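Succinylglutamate desuccinylase/aspartoacylase (Ruegeria sp. TM1040, PDB 3NA6) probably hydrolyses the amide bond of an N-acylated amino acid at a metal-dependent active site, as succinylglutamate desuccinylases and aspartoacylases do. Local coordinates at residues 52-57 against 231-236; 133-138 against 196-201; 168-173 against 203-208; 209-214 against 223-228; 249-254 against 307-312. One frame throughout, in Å; residues are numbered along the deposited sequence.

Contact 1 of 5, residues 52-57 against 231-236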
# COMPACT_ATOMS: atom_id res chain seq x y z
N ALA A 52 25.97 29.06 16.72
CA ALA A 52 24.76 28.36 17.14
C ALA A 52 24.29 27.45 16.01
O ALA A 52 24.23 27.86 14.84
CB ALA A 52 23.65 29.32 17.54
N LEU A 53 23.97 26.21 16.39
CA LEU A 53 23.36 25.24 15.52
C LEU A 53 21.87 25.16 15.85
O LEU A 53 21.47 24.76 16.96
CB LEU A 53 24.04 23.89 15.66
CG LEU A 53 23.59 22.76 14.71
CD1 LEU A 53 23.81 23.11 13.22
CD2 LEU A 53 24.31 21.46 15.09
N LEU A 54 21.07 25.52 14.86
CA LEU A 54 19.62 25.72 15.02
C LEU A 54 18.86 24.72 14.15
O LEU A 54 19.03 24.71 12.92
CB LEU A 54 19.22 27.15 14.65
CG LEU A 54 20.13 28.23 15.29
CD1 LEU A 54 19.91 29.54 14.65
CD2 LEU A 54 19.87 28.26 16.78
N THR A 55 18.07 23.88 14.78
CA THR A 55 17.34 22.86 14.04
C THR A 55 15.84 22.90 14.32
O THR A 55 15.42 23.16 15.46
CB THR A 55 17.87 21.47 14.41
OG1 THR A 55 18.04 21.38 15.84
CG2 THR A 55 19.22 21.22 13.72
N GLY A 56 15.06 22.65 13.28
CA GLY A 56 13.64 22.40 13.37
C GLY A 56 13.33 21.07 12.69
O GLY A 56 14.12 20.54 11.96
N ALA A 57 12.15 20.54 12.96
CA ALA A 57 11.68 19.31 12.36
C ALA A 57 12.63 18.13 12.56
O ALA A 57 12.79 17.27 11.71
CB ALA A 57 11.33 19.53 10.88
N ASN A 231 15.41 35.97 21.22
CA ASN A 231 15.90 36.11 22.59
C ASN A 231 17.15 35.29 22.89
O ASN A 231 18.12 35.85 23.44
CB ASN A 231 14.85 35.75 23.62
CG ASN A 231 13.79 36.85 23.83
OD1 ASN A 231 13.91 37.97 23.35
ND2 ASN A 231 12.75 36.51 24.55
N VAL A 232 17.14 33.99 22.58
CA VAL A 232 18.32 33.17 22.92
C VAL A 232 19.53 33.60 22.08
O VAL A 232 20.66 33.60 22.57
CB VAL A 232 18.08 31.64 22.87
CG1 VAL A 232 16.96 31.26 23.85
CG2 VAL A 232 17.76 31.17 21.46
N LEU A 233 19.30 33.96 20.82
CA LEU A 233 20.39 34.45 19.99
C LEU A 233 21.02 35.77 20.51
O LEU A 233 22.24 35.97 20.38
CB LEU A 233 19.98 34.56 18.51
CG LEU A 233 19.71 33.22 17.78
CD1 LEU A 233 19.28 33.46 16.33
CD2 LEU A 233 20.90 32.28 17.86
N ILE A 234 20.21 36.64 21.11
CA ILE A 234 20.73 37.81 21.84
C ILE A 234 21.51 37.37 23.11
O ILE A 234 22.61 37.85 23.36
CB ILE A 234 19.61 38.81 22.22
CG1 ILE A 234 19.01 39.45 20.96
CG2 ILE A 234 20.15 39.94 23.16
CD1 ILE A 234 17.64 40.24 21.16
N HIS A 235 20.92 36.46 23.89
CA HIS A 235 21.55 35.89 25.09
C HIS A 235 22.94 35.31 24.76
O HIS A 235 23.91 35.50 25.53
CB HIS A 235 20.62 34.80 25.68
CG HIS A 235 21.13 34.12 26.93
ND1 HIS A 235 21.05 34.68 28.18
CD2 HIS A 235 21.72 32.91 27.10
CE1 HIS A 235 21.56 33.84 29.07
NE2 HIS A 235 21.97 32.76 28.44
N PHE A 236 23.04 34.64 23.61
CA PHE A 236 24.30 34.04 23.17
C PHE A 236 25.25 35.03 22.49
O PHE A 236 26.35 34.66 22.07
CB PHE A 236 24.04 32.86 22.21
CG PHE A 236 23.29 31.68 22.82
CD1 PHE A 236 23.58 31.23 24.11
CD2 PHE A 236 22.33 31.01 22.09
CE1 PHE A 236 22.92 30.12 24.64
CE2 PHE A 236 21.66 29.90 22.64
CZ PHE A 236 21.95 29.48 23.92
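Ala-52 and Leu-233 bring the two backbones closest, their CA atoms 8.0 Å apart, where strand 51-55 runs beneath the last turns of helix 219-235. The arrangement is helix-on-sheet packing in the α/β catalytic domain: the strand lies inside the large mixed sheet, parallel to its neighbours 83-88 and 140-143, and the helix is laid over one face. Two residues apart on the strand, Ala-52 and Leu-54 both direct their side chains at the helix, as alternation along a strand requires. Ala-52, with a single methyl, leaves room for the longer leucine that comes down to it. Leu-233 leaves its backbone to one side of the strand; its CG lies beside the backbone N and opposite the carbonyl carbon (chi1 -68°), and from there the branched end swings back to the sheet. Leucine suits both places, since its forked tip can fill the interval between neighbouring side chains. Leu-72 of helix 64-75 and Leu-85 of strand 83-88 also touch Leu-233 and extend the apolar core. One methyl carries the contact: CD2 of Leu-233 lies 4.1 Å from CB of Ala-52 and 4.3 Å from CD2 of Leu-54.

Contact 2 of 5, residues 133-138 against 196-201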
# COMPACT_ATOMS: atom_id res chain seq x y z
N THR A 133 30.52 16.28 12.81
CA THR A 133 30.93 17.38 11.96
C THR A 133 30.34 18.70 12.41
O THR A 133 31.07 19.63 12.68
CB THR A 133 30.64 17.11 10.46
OG1 THR A 133 31.24 15.88 10.09
CG2 THR A 133 31.20 18.23 9.57
N LEU A 134 29.01 18.80 12.51
CA LEU A 134 28.42 20.07 12.83
C LEU A 134 28.51 20.46 14.31
O LEU A 134 28.94 21.56 14.64
CB LEU A 134 26.98 20.12 12.33
CG LEU A 134 26.77 20.02 10.82
CD1 LEU A 134 25.29 20.23 10.52
CD2 LEU A 134 27.65 21.09 10.12
N LEU A 135 28.09 19.58 15.21
CA LEU A 135 28.12 19.90 16.65
C LEU A 135 29.51 20.32 17.12
O LEU A 135 29.62 21.27 17.89
CB LEU A 135 27.58 18.77 17.54
CG LEU A 135 26.04 18.73 17.67
CD1 LEU A 135 25.53 17.49 18.45
CD2 LEU A 135 25.60 20.03 18.31
N PRO A 136 30.57 19.65 16.66
CA PRO A 136 31.86 20.14 17.14
C PRO A 136 32.22 21.56 16.72
O PRO A 136 33.09 22.14 17.35
CB PRO A 136 32.88 19.14 16.58
CG PRO A 136 32.11 17.86 16.40
CD PRO A 136 30.70 18.34 15.99
N MSE A 137 31.58 22.12 15.70
CA MSE A 137 31.84 23.50 15.33
C MSE A 137 30.88 24.44 16.01
O MSE A 137 31.04 25.65 15.88
CB MSE A 137 31.78 23.66 13.82
CG MSE A 137 32.92 22.95 13.12
SE MSE A 137 33.04 23.51 11.29
CE MSE A 137 31.12 23.77 10.90
N ALA A 138 29.91 23.92 16.75
CA ALA A 138 28.95 24.77 17.48
C ALA A 138 29.31 24.94 18.93
O ALA A 138 29.76 24.00 19.58
CB ALA A 138 27.53 24.20 17.38
N ASP A 196 19.54 15.89 22.46
CA ASP A 196 19.84 16.73 23.62
C ASP A 196 21.06 16.21 24.37
O ASP A 196 21.91 16.99 24.78
CB ASP A 196 18.67 16.77 24.61
CG ASP A 196 17.37 17.33 24.00
OD1 ASP A 196 17.40 18.09 23.01
OD2 ASP A 196 16.30 17.00 24.56
N THR A 197 21.12 14.90 24.56
CA THR A 197 22.28 14.28 25.22
C THR A 197 23.59 14.49 24.43
O THR A 197 24.62 14.79 25.01
CB THR A 197 21.97 12.81 25.52
OG1 THR A 197 20.70 12.75 26.18
CG2 THR A 197 23.04 12.15 26.39
N ALA A 198 23.52 14.36 23.11
CA ALA A 198 24.68 14.58 22.26
C ALA A 198 25.28 15.98 22.50
O ALA A 198 26.50 16.13 22.59
CB ALA A 198 24.28 14.43 20.78
N VAL A 199 24.41 16.98 22.62
CA VAL A 199 24.86 18.36 22.85
C VAL A 199 25.40 18.54 24.27
O VAL A 199 26.54 18.97 24.47
CB VAL A 199 23.73 19.36 22.60
CG1 VAL A 199 24.24 20.80 22.83
CG2 VAL A 199 23.17 19.15 21.19
N GLU A 200 24.60 18.15 25.24
CA GLU A 200 24.90 18.38 26.63
C GLU A 200 26.14 17.62 27.12
O GLU A 200 26.92 18.14 27.92
CB GLU A 200 23.68 18.01 27.47
CG GLU A 200 22.56 18.98 27.31
CD GLU A 200 21.23 18.40 27.79
OE1 GLU A 200 21.20 17.20 28.12
OE2 GLU A 200 20.22 19.15 27.81
N GLU A 201 26.34 16.41 26.64
CA GLU A 201 27.51 15.66 27.11
C GLU A 201 28.82 16.20 26.57
O GLU A 201 29.89 15.87 27.12
CB GLU A 201 27.34 14.14 26.90
CG GLU A 201 27.59 13.69 25.48
CD GLU A 201 27.46 12.16 25.28
OE1 GLU A 201 27.20 11.41 26.26
OE2 GLU A 201 27.61 11.73 24.10
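Leu-135, in segment 133-138, reaches to Ala-198 and Val-199 of segment 196-201, and its side chain crosses that of Val-199 at about a right angle. The forked end of the leucine meets the valine with both branches: CG2 of Val-199 lies 3.9 Å from CD2 of Leu-135 and 4.0 Å from its CD1. Val-199 has CG1 opposite the backbone N (chi1 -179°), which leaves CG2 as the branch presented to the leucine. CD1 has a second neighbour in CB of Ala-198, at 4.0 Å. Each residue fits its place: leucine is long enough to span the gap between backbones whose nearest CA atoms, those of Leu-135 and Val-199, are 7.2 Å apart, while alanine is short enough to let a methyl settle against the helix surface. Around this small core, Leu-53 of strand 51-55 and Met-202 also touch Leu-135, and Val-199 packs against Leu-206 of strand 205-210, so the contact joins two helical segments beside strands 51-55 and 205-210, which flank strand 140-143 in the mixed sheet. Outside the two segments, NZ of Lys-204 donates hydrogen bonds to the carbonyl O atoms of Leu-135 and Ala-138, which probably keeps that amine charged. Across the contact itself all the touching groups are buried hydrocarbon, which implies cohesion by close fit and exclusion of water.

Contact 3 of 5, residues 168-173 against 203-208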
# COMPACT_ATOMS: atom_id res chain seq x y z
N GLN A 168 24.23 23.04 33.86
CA GLN A 168 22.82 23.03 34.19
C GLN A 168 22.34 24.46 34.38
O GLN A 168 21.29 24.84 33.87
CB GLN A 168 22.55 22.21 35.45
CG GLN A 168 21.07 22.13 35.87
CD GLN A 168 20.84 21.37 37.15
OE1 GLN A 168 21.10 20.16 37.23
NE2 GLN A 168 20.38 22.08 38.19
N ASP A 169 23.11 25.26 35.10
CA ASP A 169 22.74 26.64 35.32
C ASP A 169 22.78 27.43 34.02
O ASP A 169 21.98 28.33 33.84
CB ASP A 169 23.65 27.30 36.36
CG ASP A 169 23.35 26.86 37.78
OD1 ASP A 169 22.30 26.21 38.01
OD2 ASP A 169 24.18 27.17 38.66
N ALA A 170 23.73 27.13 33.14
CA ALA A 170 23.84 27.83 31.86
C ALA A 170 22.62 27.51 30.99
O ALA A 170 22.01 28.42 30.38
CB ALA A 170 25.14 27.44 31.14
N CYS A 171 22.26 26.23 30.93
CA CYS A 171 21.06 25.81 30.22
C CYS A 171 19.79 26.45 30.79
O CYS A 171 18.93 26.89 30.04
CB CYS A 171 20.93 24.28 30.23
SG CYS A 171 22.21 23.39 29.28
N PHE A 172 19.69 26.51 32.11
CA PHE A 172 18.54 27.15 32.77
C PHE A 172 18.40 28.64 32.37
O PHE A 172 17.30 29.15 32.08
CB PHE A 172 18.67 27.01 34.30
CG PHE A 172 17.55 27.63 35.08
CD1 PHE A 172 16.34 26.96 35.25
CD2 PHE A 172 17.69 28.88 35.62
CE1 PHE A 172 15.29 27.58 35.96
CE2 PHE A 172 16.64 29.48 36.34
CZ PHE A 172 15.45 28.83 36.49
N ALA A 173 19.53 29.34 32.39
CA ALA A 173 19.56 30.76 32.01
C ALA A 173 19.12 30.94 30.56
O ALA A 173 18.36 31.87 30.25
CB ALA A 173 20.96 31.34 32.24
N GLY A 203 29.41 19.28 26.85
CA GLY A 203 29.61 20.48 27.67
C GLY A 203 28.97 21.71 27.10
O GLY A 203 29.34 22.81 27.49
N LYS A 204 27.97 21.54 26.21
CA LYS A 204 27.37 22.65 25.47
C LYS A 204 25.92 22.92 25.86
O LYS A 204 25.15 22.01 26.16
CB LYS A 204 27.49 22.41 23.96
CG LYS A 204 28.92 22.51 23.48
CD LYS A 204 29.14 21.99 22.07
CE LYS A 204 30.60 22.07 21.71
NZ LYS A 204 30.83 21.58 20.35
N VAL A 205 25.56 24.21 25.89
CA VAL A 205 24.21 24.63 26.19
C VAL A 205 23.24 24.19 25.10
O VAL A 205 23.51 24.35 23.89
CB VAL A 205 24.10 26.18 26.37
CG1 VAL A 205 22.65 26.61 26.42
CG2 VAL A 205 24.80 26.58 27.62
N LEU A 206 22.13 23.61 25.53
CA LEU A 206 21.07 23.18 24.66
C LEU A 206 19.80 23.91 25.10
O LEU A 206 19.50 23.97 26.29
CB LEU A 206 20.84 21.66 24.75
CG LEU A 206 19.52 21.29 24.04
CD1 LEU A 206 19.77 20.85 22.59
CD2 LEU A 206 18.73 20.29 24.85
N VAL A 207 19.07 24.45 24.12
CA VAL A 207 17.75 25.07 24.33
C VAL A 207 16.75 24.20 23.59
O VAL A 207 16.97 23.85 22.41
CB VAL A 207 17.76 26.53 23.78
CG1 VAL A 207 16.36 27.08 23.58
CG2 VAL A 207 18.59 27.40 24.69
N THR A 208 15.72 23.75 24.27
CA THR A 208 14.72 22.91 23.65
C THR A 208 13.33 23.38 24.05
O THR A 208 13.15 24.13 25.01
CB THR A 208 14.95 21.39 23.90
OG1 THR A 208 14.08 20.62 23.06
CG2 THR A 208 14.74 21.00 25.37
O HOH W 1 18.17 25.78 27.65
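Val-205 is turned about its first torsion (chi1 169°) with CG1 opposite the backbone N and CG2 opposite the carbonyl carbon, and both methyls thereby meet helix 165-178. On the helix side, Cys-171 holds SG beside its own backbone N (chi1 -67°), from where the sulfur reaches the strand backbone. CG2 of Val-205 rests 3.6 Å from CB of Ala-170, a close methyl contact. SG of Cys-171 lies against the backbone of Val-205 and Leu-206, 3.9 Å from CA of Val-205 and 3.8 Å from N of Leu-206, in van der Waals contact. The small side chains of Ala-170 and Cys-171 let the two backbones come near, with CA of Cys-171 only 5.2 Å from CA of Val-205. Helix and strand segments run in roughly the same direction, 37° apart, their axes approaching to 7.5 Å. Two residues before Val-205, Gly-203 closes helix 195-200 with a Schellman motif; its positive phi brings the chain round, and a side chain there would collide with the carbonyl O before it, which is why glycine suits the position. This is α/β packing: Val-205 and Val-207 also touch Ala-174 of the same helix and Phe-236, and β-branched valine suits the extended strand. Polar atoms meet through a water, 2.7 Å from O of Cys-171 and 2.6 Å from O of Leu-206. Further acceptors compete for its two protons, so both bonds need not be made at once. Chemically, then, a tight apolar contact is supplemented by one shared solvent molecule, which gives two backbone carbonyls a possible donor.

Contact 4 of 5, residues 209-214 against 223-228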
# COMPACT_ATOMS: atom_id res chain seq x y z
N THR A 209 12.34 22.96 23.26
CA THR A 209 10.96 23.38 23.46
C THR A 209 9.92 22.26 23.27
O THR A 209 10.19 21.16 22.73
CB THR A 209 10.60 24.41 22.41
OG1 THR A 209 10.53 23.74 21.14
CG2 THR A 209 11.61 25.52 22.30
N GLU A 210 8.70 22.58 23.68
CA GLU A 210 7.48 21.94 23.15
C GLU A 210 6.49 23.07 22.93
O GLU A 210 5.97 23.58 23.90
CB GLU A 210 6.89 20.93 24.15
CG GLU A 210 7.71 19.65 24.34
CD GLU A 210 7.62 18.69 23.17
OE1 GLU A 210 6.94 19.00 22.18
OE2 GLU A 210 8.22 17.60 23.25
N LEU A 211 6.25 23.49 21.69
CA LEU A 211 5.52 24.74 21.45
C LEU A 211 4.08 24.60 20.98
O LEU A 211 3.45 25.59 20.62
CB LEU A 211 6.27 25.64 20.48
CG LEU A 211 7.65 26.11 20.94
CD1 LEU A 211 8.27 26.95 19.82
CD2 LEU A 211 7.57 26.84 22.26
N GLY A 212 3.52 23.41 21.05
CA GLY A 212 2.11 23.20 20.74
C GLY A 212 2.00 21.79 20.22
O GLY A 212 2.48 20.84 20.86
N GLY A 213 1.42 21.63 19.04
CA GLY A 213 1.24 20.29 18.50
C GLY A 213 0.05 20.18 17.57
O GLY A 213 -0.44 21.19 17.06
N GLY A 214 -0.39 18.95 17.34
CA GLY A 214 -1.50 18.61 16.45
C GLY A 214 -1.10 18.63 15.00
O GLY A 214 -1.96 18.58 14.11
N ALA A 223 4.72 32.83 16.77
CA ALA A 223 5.35 34.03 17.35
C ALA A 223 6.19 33.66 18.61
O ALA A 223 7.23 34.26 18.86
CB ALA A 223 4.30 35.11 17.64
N ILE A 224 5.74 32.66 19.38
CA ILE A 224 6.50 32.17 20.55
C ILE A 224 7.88 31.67 20.10
O ILE A 224 8.89 31.96 20.73
CB ILE A 224 5.72 31.07 21.37
CG1 ILE A 224 4.48 31.65 22.09
CG2 ILE A 224 6.71 30.35 22.38
CD1 ILE A 224 3.43 30.56 22.51
N ALA A 225 7.90 30.93 19.00
CA ALA A 225 9.14 30.38 18.45
C ALA A 225 10.09 31.48 17.97
O ALA A 225 11.29 31.40 18.23
CB ALA A 225 8.86 29.39 17.27
N LYS A 226 9.56 32.49 17.28
CA LYS A 226 10.39 33.57 16.76
C LYS A 226 11.02 34.44 17.88
O LYS A 226 12.21 34.82 17.78
CB LYS A 226 9.59 34.47 15.82
CG LYS A 226 9.18 33.80 14.51
CD LYS A 226 8.37 34.76 13.63
CE LYS A 226 7.66 34.03 12.50
NZ LYS A 226 6.82 34.95 11.74
N LYS A 227 10.21 34.77 18.88
CA LYS A 227 10.68 35.58 20.01
C LYS A 227 11.73 34.80 20.81
O LYS A 227 12.79 35.33 21.16
CB LYS A 227 9.50 35.96 20.90
CG LYS A 227 9.81 36.46 22.31
CD LYS A 227 8.53 36.43 23.21
CE LYS A 227 8.86 36.41 24.69
NZ LYS A 227 7.71 36.04 25.58
N GLY A 228 11.40 33.56 21.12
CA GLY A 228 12.30 32.69 21.86
C GLY A 228 13.64 32.55 21.14
O GLY A 228 14.67 32.66 21.77
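Leu-211, just past the end of strand 205-210, sends its side chain against Ile-224 and Ala-225 on helix 219-235. Its CB leaves the backbone toward the helix, and CG, opposite the carbonyl carbon (chi1 -62°), carries the fork onward. There the two methyls part company. CD1 settles on Ala-225, 3.6 Å from its CB and 3.8 Å from its CA, so that it comes close to the helix backbone, which the small alanine permits. CD2 goes to Ile-224, meeting CG2 at 3.6 Å as the leucine and isoleucine side chains slide past each other in opposite directions. Beyond Leu-211 come Gly-212, Gly-213 and Gly-214, whose positive phi values would bring a CB of either of the first two against the carbonyl before it; glycine suits this turn. The backbone of Leu-211 is hydrogen-bonded to His-145, whose side chain, with those of His-59 and Glu-62, appears to face one vacant point, perhaps the metal site expected in this family. Glu-64 of helix 64-75 touches both Leu-211 and Ala-225, so these two residues pack where strand 205-210, helix 219-235 and helix 64-75 come together.

Contact 5 of 5, residues 249-254 against 307-312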
# COMPACT_ATOMS: atom_id res chain seq x y z
N VAL A 249 4.98 31.07 33.21
CA VAL A 249 4.52 30.19 34.29
C VAL A 249 5.52 29.05 34.43
O VAL A 249 5.77 28.33 33.46
CB VAL A 249 3.06 29.66 34.03
CG1 VAL A 249 2.72 28.52 34.98
CG2 VAL A 249 2.04 30.83 34.15
N THR A 250 6.10 28.88 35.60
CA THR A 250 7.02 27.76 35.82
C THR A 250 6.26 26.56 36.33
O THR A 250 5.45 26.68 37.28
CB THR A 250 8.13 28.12 36.80
OG1 THR A 250 8.98 29.07 36.17
CG2 THR A 250 8.95 26.90 37.21
N LEU A 251 6.52 25.41 35.69
CA LEU A 251 5.94 24.13 36.10
C LEU A 251 6.88 23.38 37.03
O LEU A 251 8.07 23.28 36.75
CB LEU A 251 5.66 23.25 34.89
CG LEU A 251 4.64 23.76 33.86
CD1 LEU A 251 4.56 22.79 32.69
CD2 LEU A 251 3.22 23.98 34.49
N ASP A 252 6.35 22.85 38.15
CA ASP A 252 7.15 21.99 39.04
C ASP A 252 7.65 20.82 38.25
O ASP A 252 7.02 20.45 37.25
CB ASP A 252 6.37 21.47 40.23
CG ASP A 252 6.38 22.43 41.40
OD1 ASP A 252 7.13 23.43 41.36
OD2 ASP A 252 5.62 22.18 42.37
N MSE A 253 8.78 20.26 38.69
CA MSE A 253 9.41 19.12 38.02
C MSE A 253 8.33 18.18 37.56
O MSE A 253 7.85 17.37 38.35
CB MSE A 253 10.37 18.35 38.95
CG MSE A 253 11.85 18.40 38.54
SE MSE A 253 12.71 16.64 38.20
CE MSE A 253 11.79 16.05 36.56
N PRO A 254 7.91 18.29 36.28
CA PRO A 254 7.10 17.17 35.86
C PRO A 254 8.09 16.03 35.74
O PRO A 254 9.24 16.26 35.34
CB PRO A 254 6.53 17.61 34.49
CG PRO A 254 7.25 18.88 34.12
CD PRO A 254 8.34 19.13 35.15
N VAL A 307 -2.76 21.58 36.47
CA VAL A 307 -3.25 22.09 35.18
C VAL A 307 -2.89 21.08 34.08
O VAL A 307 -1.93 20.34 34.19
CB VAL A 307 -2.66 23.47 34.85
CG1 VAL A 307 -3.05 24.53 35.95
CG2 VAL A 307 -1.13 23.41 34.71
N LEU A 308 -3.69 21.04 33.02
CA LEU A 308 -3.44 20.12 31.93
C LEU A 308 -2.30 20.67 31.09
O LEU A 308 -2.38 21.80 30.54
CB LEU A 308 -4.70 19.97 31.11
CG LEU A 308 -4.60 19.03 29.94
CD1 LEU A 308 -4.68 17.58 30.42
CD2 LEU A 308 -5.68 19.37 28.92
N ILE A 309 -1.23 19.89 30.98
CA ILE A 309 -0.06 20.36 30.27
C ILE A 309 0.17 19.61 28.95
O ILE A 309 0.87 20.10 28.08
CB ILE A 309 1.23 20.37 31.16
CG1 ILE A 309 1.64 18.97 31.59
CG2 ILE A 309 1.07 21.31 32.37
CD1 ILE A 309 3.02 18.93 32.26
N SER A 310 -0.42 18.42 28.81
CA SER A 310 -0.30 17.65 27.59
C SER A 310 -1.57 16.87 27.36
O SER A 310 -2.20 16.43 28.32
CB SER A 310 0.87 16.66 27.69
OG SER A 310 1.11 16.09 26.41
N ARG A 311 -1.96 16.68 26.10
CA ARG A 311 -3.12 15.83 25.79
C ARG A 311 -2.95 15.04 24.52
O ARG A 311 -2.27 15.49 23.60
CB ARG A 311 -4.41 16.65 25.69
CG ARG A 311 -4.37 17.86 24.74
CD ARG A 311 -5.79 18.28 24.28
NE ARG A 311 -6.41 17.22 23.47
CZ ARG A 311 -7.62 17.30 22.89
NH1 ARG A 311 -8.36 18.38 23.03
NH2 ARG A 311 -8.08 16.28 22.17
N HIS A 312 -3.58 13.87 24.47
CA HIS A 312 -3.76 13.15 23.22
C HIS A 312 -4.52 14.08 22.31
O HIS A 312 -5.53 14.64 22.73
CB HIS A 312 -4.59 11.88 23.47
CG HIS A 312 -4.93 11.11 22.24
ND1 HIS A 312 -4.05 10.23 21.63
CD2 HIS A 312 -6.08 11.05 21.52
CE1 HIS A 312 -4.64 9.70 20.57
NE2 HIS A 312 -5.87 10.16 20.49
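Leu-251 and Ile-309 meet tip to tip, and this pair is the tight part of a contact between segment 249-254 and strand 306-312. CG2 of Ile-309 nestles into the fork of Leu-251, 3.8 Å from CD1 and 4.0 Å from CD2. Long side chains are needed, since the CA atoms of the two residues stand 9.2 Å apart. In Ile-309, CG1 lies between the backbone N and the carbonyl carbon (chi1 65°), which leaves CG2 beside the N as the leading branch. Elsewhere the fit slackens: Val-307 only brings CG2 to 4.4 Å from CD2 of Leu-251, and Pro-254, in a poorly ordered, partly exposed loop, sets CB 4.4 Å from CD1 of Ile-309. Strand 306-312 carries a classic beta bulge at Ile-309 and Ser-310, opposite Val-325 of strand 322-327; farther along it, NH1 of Arg-311 bonds Ser-217 O of a second subunit. Across the contact itself all the touching groups are hydrocarbon, so the edge of the mixed sheet and the antiparallel β-sheet meet by non-directional packing, with the looser side at Pro-254.

In the fold
Contacts 1 to 4 all lie in the catalytic domain, around the large mixed sheet; contact 5 joins that sheet's edge strand 249-250 to the antiparallel sheet containing strand 306-312. Contact 1 closes a long loop in which contacts 2, 3 and 4 are nested, and contact 5 follows in series. Contacts 2 and 3 alternate along the chain, with centres about 12 Å apart. Strand 205-210 serves contacts 3 and 4, helix 219-235 contacts 1 and 4. Phe-236 touches Val-205 and Val-207, while Leu-53 touches Leu-135, tying contact 1 to contacts 3 and 2. Contact 5, where a second β-rich part adjoins the catalytic core, stands about 28 Å, centre to centre, from contact 2.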